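Local structure of HAD superfamily hydrolase (Brucella suis biovar 1, 6NQ4) at residues S77-H81 with P82-A86; L152-D155 with E156-T159; G268-A271 with A272-A275. The protein probably acts as a phosphatase of the haloacid dehalogenase superfamily. All coordinates share one frame; numbering follows the deposited sequence.

Contact 1: S77-H81 with P82-A86; sequences SPRPH and PGVVA
Around the turn that leads into helix 81-90, P82 lies across the imidazole of H81, and V84 reaches back to S77 and R79. The ring contact is a CH-pi interaction: P82 CD sits over the middle of one imidazole face, 3.3 Å from the centroid of the H81 ring. H81 makes this possible by holding CG between its backbone N and carbonyl carbon (chi1 68°), which brings the ring across to the following proline.

Van der Waals contacts make up the second group. V84 CG2 comes within 3.4 Å of S77 OG and also approaches one face of the R79 guanidinium loosely. R79 NH2 is hydrogen-bonded to Q87 OE1, further along the helix. P80 CB and P82 CD form the apolar pair, 3.8 Å apart.

Hydrogen bonds shape the backbone. S77 OG accepts from R79 N (3.1 Å), closing an ST turn, a task for which a short hydroxyl side chain is well suited. P80 occupies the N-cap position, and its carbonyl O takes G83 N at 3.1 Å, with an N-H...O angle of only 136°. The i to i+4 bond from V85 N to H81 O is far straighter (2.9 Å, 168°). P82 suits the first turn because proline brings no N-H needing a partner there. H81 N is received by D106 OD1.

The whole is the N-terminal start of a helix following strand 70-75, in the sheet-and-helix core of the haloacid dehalogenase fold; a phosphate bound near S77 probably comes from the crystallisation liquor, though it may mark the pocket.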
loop_
_atom_site.group_PDB
_atom_site.type_symbol
_atom_site.label_atom_id
_atom_site.label_comp_id
_atom_site.label_asym_id
_atom_site.label_seq_id
_atom_site.Cartn_x
_atom_site.Cartn_y
_atom_site.Cartn_z
ATOM N N SER A 77 2.507 1.704 -1.077
ATOM C CA SER A 77 3.766 2.416 -1.232
ATOM C C SER A 77 3.889 3.509 -0.173
ATOM O O SER A 77 2.923 4.259 0.051
ATOM C CB SER A 77 3.831 3.073 -2.605
ATOM O OG SER A 77 5.018 3.844 -2.702
ATOM N N PRO A 78 5.049 3.644 0.474
ATOM C CA PRO A 78 5.260 4.747 1.419
ATOM C C PRO A 78 5.531 6.066 0.731
ATOM O O PRO A 78 5.664 7.084 1.427
ATOM C CB PRO A 78 6.506 4.288 2.186
ATOM C CG PRO A 78 7.293 3.540 1.144
ATOM C CD PRO A 78 6.250 2.793 0.343
ATOM N N ARG A 79 5.688 6.076 -0.606
ATOM C CA ARG A 79 5.932 7.344 -1.277
ATOM C C ARG A 79 4.618 8.077 -1.507
ATOM O O ARG A 79 3.583 7.451 -1.734
ATOM C CB ARG A 79 6.629 7.115 -2.608
ATOM C CG ARG A 79 8.143 6.886 -2.428
ATOM C CD ARG A 79 8.788 6.473 -3.742
ATOM N NE ARG A 79 8.421 5.096 -4.056
ATOM C CZ ARG A 79 8.055 4.647 -5.254
ATOM N NH1 ARG A 79 7.975 5.461 -6.304
ATOM N NH2 ARG A 79 7.734 3.359 -5.387
ATOM N N PRO A 80 4.631 9.407 -1.452
ATOM C CA PRO A 80 3.444 10.160 -1.871
ATOM C C PRO A 80 3.082 9.842 -3.310
ATOM O O PRO A 80 3.925 9.443 -4.118
ATOM C CB PRO A 80 3.887 11.618 -1.717
ATOM C CG PRO A 80 4.956 11.554 -0.647
ATOM C CD PRO A 80 5.702 10.296 -0.957
ATOM N N HIS A 81 1.810 10.038 -3.626
ATOM C CA HIS A 81 1.296 9.664 -4.940
ATOM C C HIS A 81 2.086 10.193 -6.137
ATOM O O HIS A 81 2.187 9.453 -7.132
ATOM C CB HIS A 81 -0.210 9.976 -5.064
ATOM C CG HIS A 81 -0.525 11.442 -5.066
ATOM N ND1 HIS A 81 -0.684 12.171 -3.906
ATOM C CD2 HIS A 81 -0.676 12.323 -6.088
ATOM C CE1 HIS A 81 -0.940 13.432 -4.212
ATOM N NE2 HIS A 81 -0.952 13.550 -5.529
ATOM N N PRO A 82 2.640 11.417 -6.148
ATOM C CA PRO A 82 3.309 11.853 -7.384
ATOM C C PRO A 82 4.496 10.987 -7.753
ATOM O O PRO A 82 4.751 10.774 -8.939
ATOM C CB PRO A 82 3.699 13.312 -7.083
ATOM C CG PRO A 82 2.642 13.764 -6.098
ATOM C CD PRO A 82 2.561 12.544 -5.187
ATOM N N GLY A 83 5.194 10.417 -6.769
ATOM C CA GLY A 83 6.304 9.523 -7.086
ATOM C C GLY A 83 5.834 8.190 -7.629
ATOM O O GLY A 83 6.466 7.628 -8.531
ATOM N N VAL A 84 4.721 7.664 -7.094
ATOM C CA VAL A 84 4.146 6.429 -7.630
ATOM C C VAL A 84 3.657 6.644 -9.058
ATOM O O VAL A 84 3.853 5.785 -9.922
ATOM C CB VAL A 84 3.035 5.925 -6.689
ATOM C CG1 VAL A 84 2.249 4.764 -7.328
ATOM C CG2 VAL A 84 3.642 5.536 -5.319
ATOM N N VAL A 85 3.026 7.791 -9.330
ATOM C CA VAL A 85 2.603 8.106 -10.695
ATOM C C VAL A 85 3.801 8.129 -11.641
ATOM O O VAL A 85 3.762 7.546 -12.734
ATOM C CB VAL A 85 1.829 9.441 -10.734
ATOM C CG1 VAL A 85 1.698 9.960 -12.169
ATOM C CG2 VAL A 85 0.431 9.277 -10.140
ATOM N N ALA A 86 4.876 8.823 -11.255
ATOM C CA ALA A 86 6.045 8.916 -12.130
ATOM C C ALA A 86 6.644 7.542 -12.394
ATOM O O ALA A 86 7.011 7.216 -13.534
ATOM C CB ALA A 86 7.091 9.831 -11.502
#

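Contact 2: L152-D155 with E156-T159; sequences LYDD and EVET. With EDO (1,2-ethanediol), chain F.
E158 folds its side chain back over the turn to D154, so the two residues are joined from both directions. E158 OE1 accepts D154 N at 3.0 Å, the N-H reaching OE1 from well above the carboxylate plane, while E158 N donates to D154 O at 3.0 Å. Glutamate has the length for this: its chain is extended beyond CG (chi2 169°), and CB and CG pass over D154 O on the way. OE1 has a second partner in Y163 OH, which helps to fix the carboxylate.

D154 uses its backbone and its side chain together. Its carbonyl O receives V157 N (3.3 Å) as well as E158 N, the latter nearly in line with the C=O bond and the former from above the carbonyl plane. With CG trans to the backbone N (chi1 -179°), D154 OD1 takes E156 N at 3.2 Å on its anti side, an Asx turn which the short aspartate side chain can close. D154 OD2 meets the methyl V157 CG2 at 3.6 Å.

E156 runs alongside D155, pointing the same way, with their carboxylate planes almost perpendicular. These like charges are probably eased by R188, which forms salt bridges to both; R191 also binds E156. An ethanediol molecule, probably from the crystallisation liquor, gives O2 to D155 O (2.5 Å) and O1 to E158 O (2.7 Å), and also bonds to W194 N.

This surface loop links strand 146-149 to helix 164-172. L152, D155, E156 and T159 lie against strand 191-194, whereas Y153 turns to strand 118-122.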
loop_
_atom_site.group_PDB
_atom_site.type_symbol
_atom_site.label_atom_id
_atom_site.label_comp_id
_atom_site.label_asym_id
_atom_site.label_seq_id
_atom_site.Cartn_x
_atom_site.Cartn_y
_atom_site.Cartn_z
ATOM N N LEU A 152 13.461 -0.162 4.572
ATOM C CA LEU A 152 14.815 -0.412 5.052
ATOM C C LEU A 152 15.776 0.595 4.406
ATOM O O LEU A 152 15.509 1.134 3.330
ATOM C CB LEU A 152 15.253 -1.855 4.741
ATOM C CG LEU A 152 14.691 -2.977 5.627
ATOM C CD1 LEU A 152 13.163 -3.091 5.575
ATOM C CD2 LEU A 152 15.352 -4.297 5.228
ATOM N N TYR A 153 16.907 0.851 5.076
ATOM C CA TYR A 153 17.903 1.772 4.518
ATOM C C TYR A 153 18.426 1.296 3.168
ATOM O O TYR A 153 18.601 2.099 2.241
ATOM C CB TYR A 153 19.073 1.976 5.483
ATOM C CG TYR A 153 18.692 2.734 6.727
ATOM C CD1 TYR A 153 18.245 4.049 6.646
ATOM C CD2 TYR A 153 18.767 2.139 7.987
ATOM C CE1 TYR A 153 17.883 4.755 7.783
ATOM C CE2 TYR A 153 18.402 2.828 9.122
ATOM C CZ TYR A 153 17.958 4.137 9.022
ATOM O OH TYR A 153 17.607 4.806 10.172
ATOM N N ASP A 154 18.711 0.000 3.038
ATOM C CA ASP A 154 19.154 -0.569 1.761
ATOM C C ASP A 154 18.459 -1.920 1.618
ATOM O O ASP A 154 18.980 -2.960 2.047
ATOM C CB ASP A 154 20.666 -0.700 1.677
ATOM C CG ASP A 154 21.121 -1.269 0.333
ATOM O OD1 ASP A 154 20.257 -1.724 -0.457
ATOM O OD2 ASP A 154 22.332 -1.253 0.047
ATOM N N ASP A 155 17.295 -1.900 0.987
ATOM C CA ASP A 155 16.442 -3.077 0.961
ATOM C C ASP A 155 16.882 -4.127 -0.045
ATOM O O ASP A 155 16.246 -5.182 -0.134
ATOM C CB ASP A 155 14.974 -2.683 0.764
ATOM C CG ASP A 155 14.691 -2.044 -0.591
ATOM O OD1 ASP A 155 15.544 -2.082 -1.515
ATOM O OD2 ASP A 155 13.572 -1.498 -0.723
ATOM N N GLU A 156 17.941 -3.877 -0.811
ATOM C CA GLU A 156 18.448 -4.926 -1.684
ATOM C C GLU A 156 19.426 -5.850 -0.980
ATOM O O GLU A 156 19.687 -6.945 -1.483
ATOM C CB GLU A 156 19.073 -4.337 -2.956
ATOM C CG GLU A 156 18.071 -3.665 -3.897
ATOM C CD GLU A 156 17.256 -4.647 -4.750
ATOM O OE1 GLU A 156 17.460 -5.881 -4.649
ATOM O OE2 GLU A 156 16.408 -4.178 -5.543
ATOM N N VAL A 157 19.955 -5.456 0.177
ATOM C CA VAL A 157 20.933 -6.288 0.874
ATOM C C VAL A 157 20.588 -6.560 2.328
ATOM O O VAL A 157 21.115 -7.526 2.909
ATOM C CB VAL A 157 22.365 -5.715 0.762
ATOM C CG1 VAL A 157 22.711 -5.399 -0.679
ATOM C CG2 VAL A 157 22.518 -4.491 1.640
ATOM N N GLU A 158 19.741 -5.764 2.970
ATOM C CA GLU A 158 19.476 -5.890 4.394
ATOM C C GLU A 158 18.248 -6.752 4.641
ATOM O O GLU A 158 17.401 -6.941 3.765
ATOM C CB GLU A 158 19.255 -4.501 5.002
ATOM C CG GLU A 158 20.504 -3.628 4.930
ATOM C CD GLU A 158 20.251 -2.174 5.283
ATOM O OE1 GLU A 158 19.068 -1.757 5.404
ATOM O OE2 GLU A 158 21.263 -1.438 5.423
ATOM N N THR A 159 18.153 -7.267 5.859
ATOM C CA THR A 159 17.011 -8.050 6.309
ATOM C C THR A 159 16.550 -7.523 7.652
ATOM O O THR A 159 17.254 -6.743 8.303
ATOM C CB THR A 159 17.406 -9.523 6.464
ATOM O OG1 THR A 159 18.236 -9.667 7.623
ATOM C CG2 THR A 159 18.127 -10.037 5.228
HETATM C C1 EDO F . 16.979 -8.304 0.461
HETATM O O1 EDO F . 17.313 -8.788 1.769
HETATM C C2 EDO F . 15.462 -8.216 0.347
HETATM O O2 EDO F . 14.966 -7.041 1.036
#

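Contact 3: G268-A271 with A272-A275; sequences GVHA and ADYA
Two successive bonds to the third residue on, D273 N to H270 O (2.9 Å) and Y274 N to A271 O (3.2 Å), wind the chain into a short 3-10 turn, entered through H270 in a left-handed backbone conformation (phi 60°, psi 39°). Y274 then swings its ring back along the turn. Its edge meets two carbonyls near the ring plane: CD1 is 3.4 Å from H270 O and CE1 is 3.6 Å from V269 O, so weakly polar ring C-H groups face oxygen. V269 CG1 adds a loose apolar touch at 4.2 Å from Y274 CE1. A water donates to V269 O (2.7 Å) and makes only a weak bond to Y274 OH.

D273 OD2 lies 3.7 Å from H270 CB, but both polar ends work outside the turn. D273 takes V248 N on OD2 and L249 N on OD1, at the start of helix 248-258, where first-turn amides lack a preceding helical carbonyl and a carboxylate can accept them. H270 ND1 binds the carbonyl O of D246. The turn's chemistry is consistent with a second-shell role, tying this loop to the backbone of a sodium-site residue.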
loop_
_atom_site.group_PDB
_atom_site.type_symbol
_atom_site.label_atom_id
_atom_site.label_comp_id
_atom_site.label_asym_id
_atom_site.label_seq_id
_atom_site.Cartn_x
_atom_site.Cartn_y
_atom_site.Cartn_z
ATOM N N GLY A 268 -1.581 -13.848 -8.090
ATOM C CA GLY A 268 -0.540 -12.930 -7.688
ATOM C C GLY A 268 0.495 -13.572 -6.783
ATOM O O GLY A 268 0.337 -14.691 -6.290
ATOM N N VAL A 269 1.580 -12.827 -6.558
ATOM C CA VAL A 269 2.617 -13.277 -5.637
ATOM C C VAL A 269 2.090 -13.302 -4.210
ATOM O O VAL A 269 2.534 -14.116 -3.389
ATOM C CB VAL A 269 3.869 -12.385 -5.765
ATOM C CG1 VAL A 269 4.918 -12.765 -4.734
ATOM C CG2 VAL A 269 4.435 -12.459 -7.177
ATOM N N HIS A 270 1.144 -12.424 -3.880
ATOM C CA HIS A 270 0.700 -12.270 -2.495
ATOM C C HIS A 270 1.858 -11.863 -1.589
ATOM O O HIS A 270 1.940 -12.309 -0.443
ATOM C CB HIS A 270 -0.018 -13.516 -1.954
ATOM C CG HIS A 270 -0.885 -14.200 -2.958
ATOM N ND1 HIS A 270 -1.948 -13.581 -3.578
ATOM C CD2 HIS A 270 -0.851 -15.464 -3.443
ATOM C CE1 HIS A 270 -2.526 -14.429 -4.412
ATOM N NE2 HIS A 270 -1.880 -15.582 -4.343
ATOM N N ALA A 271 2.740 -10.988 -2.109
ATOM C CA ALA A 271 3.939 -10.601 -1.368
ATOM C C ALA A 271 3.597 -10.018 -0.001
ATOM O O ALA A 271 4.319 -10.244 0.976
ATOM C CB ALA A 271 4.780 -9.621 -2.190
ATOM N N ALA A 272 2.506 -9.249 0.092
ATOM C CA ALA A 272 2.143 -8.650 1.369
ATOM C C ALA A 272 1.758 -9.680 2.423
ATOM O O ALA A 272 1.740 -9.350 3.616
ATOM C CB ALA A 272 0.988 -7.654 1.184
ATOM N N ASP A 273 1.459 -10.916 2.018
ATOM C CA ASP A 273 1.050 -11.982 2.927
ATOM C C ASP A 273 2.214 -12.855 3.391
ATOM O O ASP A 273 1.987 -13.797 4.159
ATOM C CB ASP A 273 0.019 -12.892 2.244
ATOM C CG ASP A 273 -1.309 -12.206 1.995
ATOM O OD1 ASP A 273 -1.713 -11.349 2.817
ATOM O OD2 ASP A 273 -1.961 -12.546 0.984
ATOM N N TYR A 274 3.433 -12.590 2.926
ATOM C CA TYR A 274 4.598 -13.338 3.390
ATOM C C TYR A 274 4.908 -12.981 4.842
ATOM O O TYR A 274 4.624 -11.876 5.310
ATOM C CB TYR A 274 5.814 -13.053 2.496
ATOM C CG TYR A 274 5.900 -13.923 1.251
ATOM C CD1 TYR A 274 4.991 -13.780 0.205
ATOM C CD2 TYR A 274 6.913 -14.876 1.111
ATOM C CE1 TYR A 274 5.072 -14.572 -0.937
ATOM C CE2 TYR A 274 6.999 -15.681 -0.027
ATOM C CZ TYR A 274 6.078 -15.519 -1.048
ATOM O OH TYR A 274 6.150 -16.302 -2.181
ATOM N N ALA A 275 5.467 -13.940 5.567
ATOM C CA ALA A 275 5.836 -13.739 6.960
ATOM C C ALA A 275 7.269 -13.207 7.064
ATOM O O ALA A 275 8.033 -13.212 6.098
ATOM C CB ALA A 275 5.683 -15.047 7.740
HETATM O O HOH W 1 3.432 -16.542 -4.259
#

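Overall arrangement
Along the chain the three contacts come in series, with centres 18 to 21 Å apart and no two touching. Contact 1 follows strand 70-75 and contact 3 follows strand 261-265, two strands of the same six-stranded parallel sheet, and they lie on opposite sides of the chain's centre. Contact 2 follows strand 146-149 of the five-stranded parallel sheet. Strand 191-194 neighbours both contacts 2 and 3. A272 of contact 3 lies about 6 Å from the sodium, and phosphate near contacts 1 and 3, though probably from the crystallisation liquor, is consistent with loops framing the probable active site, whereas contact 2 lies at the surface of the part built round the five-stranded sheet.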